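Exo-arabinanase (Penicillium chrysogenum, PDB 3A72) hydrolyses alpha-1,5-linked L-arabinan, probably by cutting arabinobiose from chain ends in the manner of an exo-acting glycoside hydrolase. Local coordinates at residues Tyr25-Glu29 against Val330-Ala334; Leu37-Tyr43 against Arg80-Leu85; Val50-Ile54 against Glu66-His71. All coordinates share one frame; numbering follows the deposited sequence.

Contact 1: residues Tyr25-Glu29 against Val330-Ala334; sequences YPRNE and VVNSA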
loop_
_atom_site.group_PDB
_atom_site.type_symbol
_atom_site.label_atom_id
_atom_site.label_comp_id
_atom_site.label_asym_id
_atom_site.label_seq_id
_atom_site.Cartn_x
_atom_site.Cartn_y
_atom_site.Cartn_z
ATOM N N TYR A 25 -7.789 1.654 4.983
ATOM C CA TYR A 25 -6.718 1.041 4.225
ATOM C C TYR A 25 -7.047 1.009 2.728
ATOM O O TYR A 25 -7.307 -0.047 2.136
ATOM C CB TYR A 25 -6.367 -0.345 4.767
ATOM C CG TYR A 25 -4.949 -0.789 4.478
ATOM C CD1 TYR A 25 -3.996 -0.791 5.504
ATOM C CD2 TYR A 25 -4.532 -1.167 3.195
ATOM C CE1 TYR A 25 -2.669 -1.179 5.274
ATOM C CE2 TYR A 25 -3.202 -1.566 2.967
ATOM C CZ TYR A 25 -2.306 -1.565 3.994
ATOM O OH TYR A 25 -0.991 -1.977 3.817
ATOM N N PRO A 26 -7.070 2.181 2.079
ATOM C CA PRO A 26 -7.425 2.236 0.662
ATOM C C PRO A 26 -6.317 1.688 -0.187
ATOM O O PRO A 26 -5.142 2.032 0.025
ATOM C CB PRO A 26 -7.565 3.738 0.405
ATOM C CG PRO A 26 -6.557 4.347 1.356
ATOM C CD PRO A 26 -6.657 3.501 2.604
ATOM N N ARG A 27 -6.641 0.933 -1.214
ATOM C CA ARG A 27 -5.687 0.560 -2.273
ATOM C C ARG A 27 -6.443 0.637 -3.595
ATOM O O ARG A 27 -7.647 0.476 -3.672
ATOM C CB ARG A 27 -5.041 -0.803 -2.034
ATOM C CG ARG A 27 -4.071 -0.811 -0.844
ATOM C CD ARG A 27 -2.814 -0.042 -1.164
ATOM N NE ARG A 27 -1.794 -0.085 -0.115
ATOM C CZ ARG A 27 -1.652 0.844 0.849
ATOM N NH1 ARG A 27 -2.477 1.854 0.978
ATOM N NH2 ARG A 27 -0.624 0.716 1.680
ATOM N N ASN A 28 -5.672 0.809 -4.690
ATOM C CA ASN A 28 -6.272 0.946 -5.994
ATOM C C ASN A 28 -5.311 0.413 -7.059
ATOM O O ASN A 28 -4.134 0.133 -6.798
ATOM C CB ASN A 28 -6.723 2.390 -6.221
ATOM C CG ASN A 28 -5.578 3.323 -6.051
ATOM O OD1 ASN A 28 -4.548 3.266 -6.723
ATOM N ND2 ASN A 28 -5.625 4.242 -5.150
ATOM N N GLU A 29 -5.825 0.293 -8.259
ATOM C CA GLU A 29 -5.024 -0.070 -9.425
ATOM C C GLU A 29 -5.631 0.603 -10.647
ATOM O O GLU A 29 -6.830 0.833 -10.688
ATOM C CB GLU A 29 -4.928 -1.589 -9.607
ATOM C CG GLU A 29 -4.083 -2.132 -10.735
ATOM C CD GLU A 29 -2.642 -1.692 -10.668
ATOM O OE1 GLU A 29 -1.650 -2.462 -10.482
ATOM O OE2 GLU A 29 -2.463 -0.486 -10.935
ATOM N N VAL A 330 -4.223 10.423 -8.597
ATOM C CA VAL A 330 -5.264 9.960 -7.676
ATOM C C VAL A 330 -4.731 10.008 -6.268
ATOM O O VAL A 330 -3.618 9.533 -5.986
ATOM C CB VAL A 330 -5.648 8.537 -8.054
ATOM C CG1 VAL A 330 -6.312 7.765 -6.932
ATOM C CG2 VAL A 330 -6.553 8.525 -9.291
ATOM N N VAL A 331 -5.556 10.560 -5.362
ATOM C CA VAL A 331 -5.300 10.598 -3.937
ATOM C C VAL A 331 -6.549 10.011 -3.260
ATOM O O VAL A 331 -7.626 10.597 -3.349
ATOM C CB VAL A 331 -4.987 12.019 -3.413
ATOM C CG1 VAL A 331 -4.538 11.927 -1.976
ATOM C CG2 VAL A 331 -3.996 12.722 -4.295
ATOM N N ASN A 332 -6.416 8.841 -2.643
ATOM C CA ASN A 332 -7.565 8.003 -2.247
ATOM C C ASN A 332 -7.476 7.683 -0.783
ATOM O O ASN A 332 -6.501 7.015 -0.356
ATOM C CB ASN A 332 -7.503 6.752 -3.107
ATOM C CG ASN A 332 -8.409 5.606 -2.809
ATOM O OD1 ASN A 332 -9.531 5.709 -2.171
ATOM N ND2 ASN A 332 -8.041 4.469 -3.180
ATOM N N SER A 333 -8.431 8.129 0.010
ATOM C CA SER A 333 -8.504 7.824 1.429
ATOM C C SER A 333 -9.651 6.855 1.724
ATOM O O SER A 333 -10.695 6.870 1.055
ATOM C CB SER A 333 -8.734 9.127 2.252
ATOM O OG SER A 333 -8.733 8.810 3.643
ATOM N N ALA A 334 -9.491 6.071 2.801
ATOM C CA ALA A 334 -10.568 5.265 3.358
ATOM C C ALA A 334 -10.816 5.587 4.807
ATOM O O ALA A 334 -11.519 4.827 5.505
ATOM C CB ALA A 334 -10.344 3.762 3.151
#

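Contact 2: residues Leu37-Tyr43 against Arg80-Leu85; sequences LATWENY and RYQPFL. With AHR (alpha-L-arabinofuranose), chain B.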
loop_
_atom_site.group_PDB
_atom_site.type_symbol
_atom_site.label_atom_id
_atom_site.label_comp_id
_atom_site.label_asym_id
_atom_site.label_seq_id
_atom_site.Cartn_x
_atom_site.Cartn_y
_atom_site.Cartn_z
ATOM N N LEU A 37 -9.676 0.694 -10.362
ATOM C CA LEU A 37 -10.277 -0.180 -9.349
ATOM C C LEU A 37 -9.833 0.256 -7.983
ATOM O O LEU A 37 -8.660 0.669 -7.795
ATOM C CB LEU A 37 -9.846 -1.633 -9.565
ATOM C CG LEU A 37 -10.191 -2.274 -10.927
ATOM C CD1 LEU A 37 -9.702 -3.692 -10.926
ATOM C CD2 LEU A 37 -11.652 -2.215 -11.167
ATOM N N ALA A 38 -10.737 0.153 -7.020
ATOM C CA ALA A 38 -10.481 0.523 -5.643
ATOM C C ALA A 38 -10.987 -0.591 -4.728
ATOM O O ALA A 38 -12.005 -1.229 -4.982
ATOM C CB ALA A 38 -11.172 1.828 -5.297
ATOM N N THR A 39 -10.267 -0.777 -3.625
ATOM C CA THR A 39 -10.649 -1.673 -2.548
ATOM C C THR A 39 -10.189 -1.097 -1.215
ATOM O O THR A 39 -9.525 -0.037 -1.144
ATOM C CB THR A 39 -10.080 -3.084 -2.795
ATOM O OG1 THR A 39 -10.689 -4.013 -1.891
ATOM C CG2 THR A 39 -8.591 -3.147 -2.565
ATOM N N TRP A 40 -10.567 -1.744 -0.120
ATOM C CA TRP A 40 -10.352 -1.309 1.228
ATOM C C TRP A 40 -10.725 -2.434 2.171
ATOM O O TRP A 40 -11.415 -3.379 1.790
ATOM C CB TRP A 40 -11.184 -0.037 1.545
ATOM C CG TRP A 40 -12.639 -0.197 1.290
ATOM C CD1 TRP A 40 -13.585 -0.664 2.143
ATOM C CD2 TRP A 40 -13.318 0.090 0.057
ATOM N NE1 TRP A 40 -14.785 -0.649 1.477
ATOM C CE2 TRP A 40 -14.697 -0.211 0.225
ATOM C CE3 TRP A 40 -12.943 0.614 -1.190
ATOM C CZ2 TRP A 40 -15.650 -0.063 -0.758
ATOM C CZ3 TRP A 40 -13.891 0.778 -2.184
ATOM C CH2 TRP A 40 -15.232 0.467 -1.952
ATOM N N GLU A 41 -10.278 -2.333 3.407
ATOM C CA GLU A 41 -10.774 -3.130 4.509
ATOM C C GLU A 41 -12.218 -2.735 4.804
ATOM O O GLU A 41 -12.507 -1.547 5.039
ATOM C CB GLU A 41 -9.959 -2.894 5.780
ATOM C CG GLU A 41 -8.480 -3.279 5.657
ATOM C CD GLU A 41 -7.614 -2.868 6.819
ATOM O OE1 GLU A 41 -8.124 -2.200 7.763
ATOM O OE2 GLU A 41 -6.377 -3.162 6.770
ATOM N N ASN A 42 -13.111 -3.718 4.747
ATOM C CA ASN A 42 -14.564 -3.492 4.760
ATOM C C ASN A 42 -15.124 -4.189 5.980
ATOM O O ASN A 42 -15.219 -5.447 6.021
ATOM C CB ASN A 42 -15.109 -4.018 3.439
ATOM C CG ASN A 42 -16.554 -3.661 3.170
ATOM O OD1 ASN A 42 -17.494 -4.554 3.227
ATOM N ND2 ASN A 42 -16.826 -2.488 2.916
ATOM N N TYR A 43 -15.445 -3.421 6.994
ATOM C CA TYR A 43 -15.765 -3.951 8.348
ATOM C C TYR A 43 -17.263 -4.223 8.483
ATOM O O TYR A 43 -17.976 -3.675 9.301
ATOM C CB TYR A 43 -15.262 -3.001 9.414
ATOM C CG TYR A 43 -13.761 -2.868 9.501
ATOM C CD1 TYR A 43 -13.062 -3.481 10.522
ATOM C CD2 TYR A 43 -13.028 -2.130 8.551
ATOM C CE1 TYR A 43 -11.682 -3.390 10.640
ATOM C CE2 TYR A 43 -11.633 -2.042 8.677
ATOM C CZ TYR A 43 -10.985 -2.685 9.709
ATOM O OH TYR A 43 -9.621 -2.611 9.859
ATOM N N ARG A 80 -9.619 -9.617 5.698
ATOM C CA ARG A 80 -9.907 -8.618 6.706
ATOM C C ARG A 80 -9.061 -7.374 6.675
ATOM O O ARG A 80 -9.575 -6.256 6.804
ATOM C CB ARG A 80 -9.820 -9.279 8.106
ATOM C CG ARG A 80 -10.355 -8.400 9.236
ATOM C CD ARG A 80 -10.345 -9.145 10.607
ATOM N NE ARG A 80 -11.035 -10.432 10.495
ATOM C CZ ARG A 80 -12.324 -10.631 10.519
ATOM N NH1 ARG A 80 -13.162 -9.621 10.821
ATOM N NH2 ARG A 80 -12.812 -11.837 10.283
ATOM N N TYR A 81 -7.736 -7.558 6.566
ATOM C CA TYR A 81 -6.784 -6.464 6.666
ATOM C C TYR A 81 -5.900 -6.367 5.389
ATOM O O TYR A 81 -5.509 -7.377 4.801
ATOM C CB TYR A 81 -5.836 -6.608 7.828
ATOM C CG TYR A 81 -6.375 -6.318 9.218
ATOM C CD1 TYR A 81 -7.637 -5.752 9.452
ATOM C CD2 TYR A 81 -5.572 -6.615 10.333
ATOM C CE1 TYR A 81 -8.076 -5.504 10.760
ATOM C CE2 TYR A 81 -5.997 -6.379 11.601
ATOM C CZ TYR A 81 -7.265 -5.820 11.813
ATOM O OH TYR A 81 -7.719 -5.541 13.103
ATOM N N GLN A 82 -5.578 -5.126 5.059
ATOM C CA GLN A 82 -4.403 -4.805 4.253
ATOM C C GLN A 82 -4.407 -5.435 2.853
ATOM O O GLN A 82 -3.485 -6.100 2.443
ATOM C CB GLN A 82 -3.137 -5.191 5.028
ATOM C CG GLN A 82 -3.040 -4.406 6.330
ATOM C CD GLN A 82 -2.584 -5.184 7.542
ATOM O OE1 GLN A 82 -1.908 -6.226 7.420
ATOM N NE2 GLN A 82 -2.900 -4.672 8.713
ATOM N N PRO A 83 -5.462 -5.124 2.070
ATOM C CA PRO A 83 -5.475 -5.569 0.675
ATOM C C PRO A 83 -4.411 -4.842 -0.120
ATOM O O PRO A 83 -3.844 -3.808 0.273
ATOM C CB PRO A 83 -6.873 -5.154 0.194
ATOM C CG PRO A 83 -7.176 -3.916 1.001
ATOM C CD PRO A 83 -6.587 -4.245 2.370
ATOM N N PHE A 84 -4.150 -5.349 -1.317
ATOM C CA PHE A 84 -3.255 -4.720 -2.296
ATOM C C PHE A 84 -3.617 -5.252 -3.656
ATOM O O PHE A 84 -3.599 -6.471 -3.872
ATOM C CB PHE A 84 -1.755 -5.017 -2.005
ATOM C CG PHE A 84 -0.881 -4.148 -2.857
ATOM C CD1 PHE A 84 -0.659 -2.850 -2.501
ATOM C CD2 PHE A 84 -0.342 -4.580 -4.051
ATOM C CE1 PHE A 84 0.053 -1.974 -3.260
ATOM C CE2 PHE A 84 0.395 -3.724 -4.841
ATOM C CZ PHE A 84 0.607 -2.426 -4.460
ATOM N N LEU A 85 -3.940 -4.375 -4.611
ATOM C CA LEU A 85 -4.236 -4.710 -5.993
ATOM C C LEU A 85 -3.013 -4.531 -6.872
ATOM O O LEU A 85 -2.309 -3.521 -6.738
ATOM C CB LEU A 85 -5.382 -3.875 -6.530
ATOM C CG LEU A 85 -6.756 -4.234 -6.001
ATOM C CD1 LEU A 85 -7.725 -3.097 -6.314
ATOM C CD2 LEU A 85 -7.248 -5.528 -6.648
HETATM O O5 AHR B . -4.757 -2.418 8.767
HETATM C C5 AHR B . -5.510 -2.601 10.001
HETATM C C4 AHR B . -4.656 -2.132 11.159
HETATM O O4 AHR B . -3.490 -3.019 11.254
HETATM C C3 AHR B . -5.340 -2.363 12.500
HETATM O O3 AHR B . -6.215 -1.271 12.848
HETATM C C2 AHR B . -4.119 -2.371 13.443
HETATM O O2 AHR B . -4.367 -3.108 14.662
HETATM C C1 AHR B . -3.038 -3.068 12.605
HETATM O O HOH W 1 -12.395 -6.057 7.416
#

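Contact 3: residues Val50-Ile54 against Glu66-His71; sequences VYFPI and EISRVH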
loop_
_atom_site.group_PDB
_atom_site.type_symbol
_atom_site.label_atom_id
_atom_site.label_comp_id
_atom_site.label_asym_id
_atom_site.label_seq_id
_atom_site.Cartn_x
_atom_site.Cartn_y
_atom_site.Cartn_z
ATOM N N VAL A 50 -15.918 -11.350 6.452
ATOM C CA VAL A 50 -15.582 -10.139 5.703
ATOM C C VAL A 50 -14.857 -10.493 4.389
ATOM O O VAL A 50 -14.228 -11.544 4.219
ATOM C CB VAL A 50 -14.757 -9.164 6.554
ATOM C CG1 VAL A 50 -15.591 -8.569 7.679
ATOM C CG2 VAL A 50 -13.455 -9.817 7.073
ATOM N N TYR A 51 -14.973 -9.543 3.446
ATOM C CA TYR A 51 -14.445 -9.674 2.104
ATOM C C TYR A 51 -13.823 -8.359 1.679
ATOM O O TYR A 51 -14.062 -7.310 2.306
ATOM C CB TYR A 51 -15.610 -10.101 1.104
ATOM C CG TYR A 51 -16.749 -9.093 1.181
ATOM C CD1 TYR A 51 -16.744 -7.887 0.490
ATOM C CD2 TYR A 51 -17.845 -9.322 1.976
ATOM C CE1 TYR A 51 -17.743 -6.959 0.575
ATOM C CE2 TYR A 51 -18.869 -8.398 2.077
ATOM C CZ TYR A 51 -18.814 -7.210 1.371
ATOM O OH TYR A 51 -19.839 -6.313 1.492
ATOM N N PHE A 52 -13.091 -8.359 0.575
ATOM C CA PHE A 52 -12.609 -7.122 -0.039
ATOM C C PHE A 52 -13.482 -6.740 -1.241
ATOM O O PHE A 52 -13.523 -7.477 -2.215
ATOM C CB PHE A 52 -11.169 -7.225 -0.470
ATOM C CG PHE A 52 -10.168 -7.417 0.647
ATOM C CD1 PHE A 52 -10.179 -6.605 1.786
ATOM C CD2 PHE A 52 -9.192 -8.400 0.547
ATOM C CE1 PHE A 52 -9.233 -6.803 2.794
ATOM C CE2 PHE A 52 -8.243 -8.569 1.527
ATOM C CZ PHE A 52 -8.275 -7.769 2.656
ATOM N N PRO A 53 -14.183 -5.613 -1.173
ATOM C CA PRO A 53 -15.006 -5.172 -2.304
ATOM C C PRO A 53 -14.111 -4.606 -3.394
ATOM O O PRO A 53 -13.095 -4.028 -3.103
ATOM C CB PRO A 53 -15.887 -4.084 -1.715
ATOM C CG PRO A 53 -15.098 -3.547 -0.576
ATOM C CD PRO A 53 -14.275 -4.691 -0.028
ATOM N N ILE A 54 -14.574 -4.756 -4.645
ATOM C CA ILE A 54 -13.843 -4.208 -5.798
ATOM C C ILE A 54 -14.772 -3.251 -6.495
ATOM O O ILE A 54 -15.802 -3.683 -7.051
ATOM C CB ILE A 54 -13.362 -5.313 -6.726
ATOM C CG1 ILE A 54 -12.530 -6.377 -6.047
ATOM C CG2 ILE A 54 -12.613 -4.715 -7.917
ATOM C CD1 ILE A 54 -11.228 -5.908 -5.474
ATOM N N GLU A 66 -19.644 -1.068 -7.666
ATOM C CA GLU A 66 -19.099 -2.371 -7.269
ATOM C C GLU A 66 -19.192 -3.352 -8.426
ATOM O O GLU A 66 -20.270 -3.499 -9.045
ATOM C CB GLU A 66 -19.889 -2.864 -6.040
ATOM C CG GLU A 66 -19.235 -4.137 -5.435
ATOM C CD GLU A 66 -19.782 -4.519 -4.084
ATOM O OE1 GLU A 66 -20.983 -4.470 -3.924
ATOM O OE2 GLU A 66 -19.081 -4.887 -3.121
ATOM N N ILE A 67 -18.100 -4.049 -8.697
ATOM C CA ILE A 67 -18.081 -5.059 -9.732
ATOM C C ILE A 67 -17.887 -6.482 -9.221
ATOM O O ILE A 67 -18.306 -7.417 -9.884
ATOM C CB ILE A 67 -17.063 -4.749 -10.838
ATOM C CG1 ILE A 67 -15.607 -4.699 -10.389
ATOM C CG2 ILE A 67 -17.428 -3.439 -11.531
ATOM C CD1 ILE A 67 -14.600 -4.781 -11.543
ATOM N N SER A 68 -17.267 -6.663 -8.065
ATOM C CA SER A 68 -17.015 -8.015 -7.510
ATOM C C SER A 68 -16.609 -7.830 -6.049
ATOM O O SER A 68 -16.407 -6.713 -5.554
ATOM C CB SER A 68 -15.967 -8.755 -8.281
ATOM O OG SER A 68 -14.698 -8.099 -8.136
ATOM N N ARG A 69 -16.496 -8.978 -5.390
ATOM C CA ARG A 69 -15.961 -9.089 -4.038
ATOM C C ARG A 69 -14.999 -10.255 -3.958
ATOM O O ARG A 69 -15.274 -11.306 -4.575
ATOM C CB ARG A 69 -17.115 -9.281 -3.018
ATOM C CG ARG A 69 -18.052 -8.112 -2.962
ATOM C CD ARG A 69 -19.297 -8.472 -2.152
ATOM N NE ARG A 69 -20.159 -7.326 -2.138
ATOM C CZ ARG A 69 -21.310 -7.207 -1.525
ATOM N NH1 ARG A 69 -21.723 -8.226 -0.795
ATOM N NH2 ARG A 69 -21.995 -6.093 -1.609
ATOM N N VAL A 70 -13.898 -10.074 -3.247
ATOM C CA VAL A 70 -12.939 -11.167 -3.039
ATOM C C VAL A 70 -13.240 -11.750 -1.665
ATOM O O VAL A 70 -13.062 -11.086 -0.633
ATOM C CB VAL A 70 -11.499 -10.718 -3.181
ATOM C CG1 VAL A 70 -10.599 -11.968 -3.255
ATOM C CG2 VAL A 70 -11.301 -9.842 -4.447
ATOM N N HIS A 71 -13.726 -13.006 -1.664
ATOM C CA HIS A 71 -14.077 -13.700 -0.442
ATOM C C HIS A 71 -12.964 -14.679 -0.043
ATOM O O HIS A 71 -12.175 -15.153 -0.861
ATOM C CB HIS A 71 -15.359 -14.497 -0.645
ATOM C CG HIS A 71 -16.539 -13.689 -0.954
ATOM N ND1 HIS A 71 -17.363 -13.123 -0.034
ATOM C CD2 HIS A 71 -17.044 -13.357 -2.158
ATOM C CE1 HIS A 71 -18.346 -12.448 -0.693
ATOM N NE2 HIS A 71 -18.177 -12.587 -1.951
HETATM O O HOH W 2 -19.713 -4.454 -0.478
#

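Contact 1: residues Tyr25-Glu29 against Val330-Ala334
Tyr25-Glu29 and Val330-Ala334 run roughly antiparallel at 146°, their strand axes no nearer than 6.6 Å, and no clear hydrogen bond links them; the backbones draw closest where Pro26 faces Ala334, with the CA atoms 5.1 Å apart. The pyrrolidine ring of Pro26 points at the second segment and makes most of the contact there. Its CG sits 3.2 Å from the backbone O of Asn332, and its CD rests 3.7 Å from the methyl CB of Ala334. That methyl also lies 3.8 Å from the backbone N of Tyr25, so Ala334 packs against the strand backbone just before Pro26. Further along, Asn28 and Asn332 reach from opposite strands and slide past one another, while CG1 of Val330 lies 4.0 Å from Asn28 ND2. OD1 of Asn28 is hydrogen-bonded to Arg319, which would limit rotation of the amide. The fold is a six-bladed beta-propeller of the sialidase type: strand 23-30 is an edge strand of one four-stranded blade, and strand 328-333 belongs to the blade that the N-terminal strand 6-10 completes, so the contact joins the first blade to the last. Arg27 and Tyr25 turn from this interface. Arg27 NH1 bends back to the O of Pro26 at 2.8 Å, and NH2 reaches Thr315. Over the centre of one face of its guanidinium lies CE2 of Tyr25, 3.5 Å above the plane, and the side chain of Tyr25 goes on to touch a bound arabinofuranose.

Contact 2: residues Leu37-Tyr43 against Arg80-Leu85
The ring of Tyr81 carries the sugar: C5 of the bound alpha-L-arabinofuranose sits over the centre of one face, 3.7 Å above the plane. The side chain of Tyr43 crosses that of Tyr81 at about a right angle, bringing Tyr43 OH to 3.4 Å from Tyr81 CE1, while a water lies over one face of the Tyr43 ring. The carboxylate of Glu41 lies beside both rings, close to Tyr43 OH and obliquely placed to the Tyr81 ring. Its chain is extended beyond CG (chi2 171°), which carries the oxygens across to the second segment. There OE2 accepts the backbone N of Gln82 at 2.7 Å through its anti lone pair, and it also accepts the sugar O5 hydroxyl at 2.7 Å. OE1 takes the hydroxyl of Tyr43 at 2.6 Å, met from above the carboxylate plane by 40°. Three bonds thus fix the rotation of the carboxylate. At roughly a right angle to the Glu41 bond, NE2 of Gln82 donates an almost straight bond to O5 (2.9 Å, 170°), and Gln82 OE1 is in turn anchored by the backbone N of Glu151. Away from the pocket the contact becomes apolar: Thr39 CG2 lies 3.8 Å from Pro83 CB and equally close to Leu85 CD1, its OG1 being turned to the backbone O of Pro53. These strands, 36-42 and 82-87, belong to successive propeller blades and run nearly antiparallel without backbone bonds. Arg80 and Tyr81 form a classic bulge opposite Ser105, just before strand 82-87. Because O5 donates a hydrogen bond to Glu41 OE2, it is a hydroxyl and not a linkage oxygen, consistent with recognition of the non-reducing end of an arabinan chain.

Contact 3: residues Val50-Ile54 against Glu66-His71
Arg69, laid over one face of Tyr51, grips Glu66 side-on: NE meets OE2 at 2.8 Å and NH2 meets OE1 at 3.0 Å, a two-pronged salt bridge in the guanidinium plane. A water at the ring edge ties this pair to Tyr51, lying 2.7 Å from Tyr51 OH and donating to Glu66 OE2. Ring and guanidinium are almost parallel, only 4° apart, with Arg69 CD making a CH-pi contact 3.8 Å from the ring centroid and Tyr51 OH over the guanidinium centre. Tyr51 CG sits between the backbone N and the carbonyl carbon (chi1 56°), which sends the ring toward Arg69, with His71 beside it. Beneath these side chains the strands pair antiparallel. Phe52 and Val70 exchange two backbone bonds, and Ile54 N donates to Ser68 O. Ile54 O accepts Ile67 N at 2.9 Å and, weakly, Ser68 N at 3.5 Å, a classic beta bulge. On the face of Phe52, Ile54 CG1 packs against Val70 CG2 at 4.0 Å. Trp128 covers both, and its NE1 and the O of Gly125 bond Ser68 OG. The hairpin 52-57/65-70 is the outer half of its blade: strand 65-70 forms one edge, strand 36-42 flanks strand 52-57, and strand 79-80 touches Phe52 and Val70.

All three contacts reach the sheet 23-30, 36-42, 52-57, 65-70, the first blade of the propeller. Contact 1 touches its strand 23-30 and binds it to the last blade, contact 2 joins strand 36-42 to the next blade, and contact 3 is internal, pairing the two outer strands. Centres of contacts 1 and 2 lie about 9 Å apart and those of 2 and 3 about 8 Å apart; the centres of contacts 1 and 3 are about 15 Å apart, and these two do not touch. Along the chain contact 3 falls within the span of contact 2, itself within that of contact 1, whose ends lie some 300 residues apart and close the ring. Contacts 1 and 2 both contribute residues to the arabinose pocket.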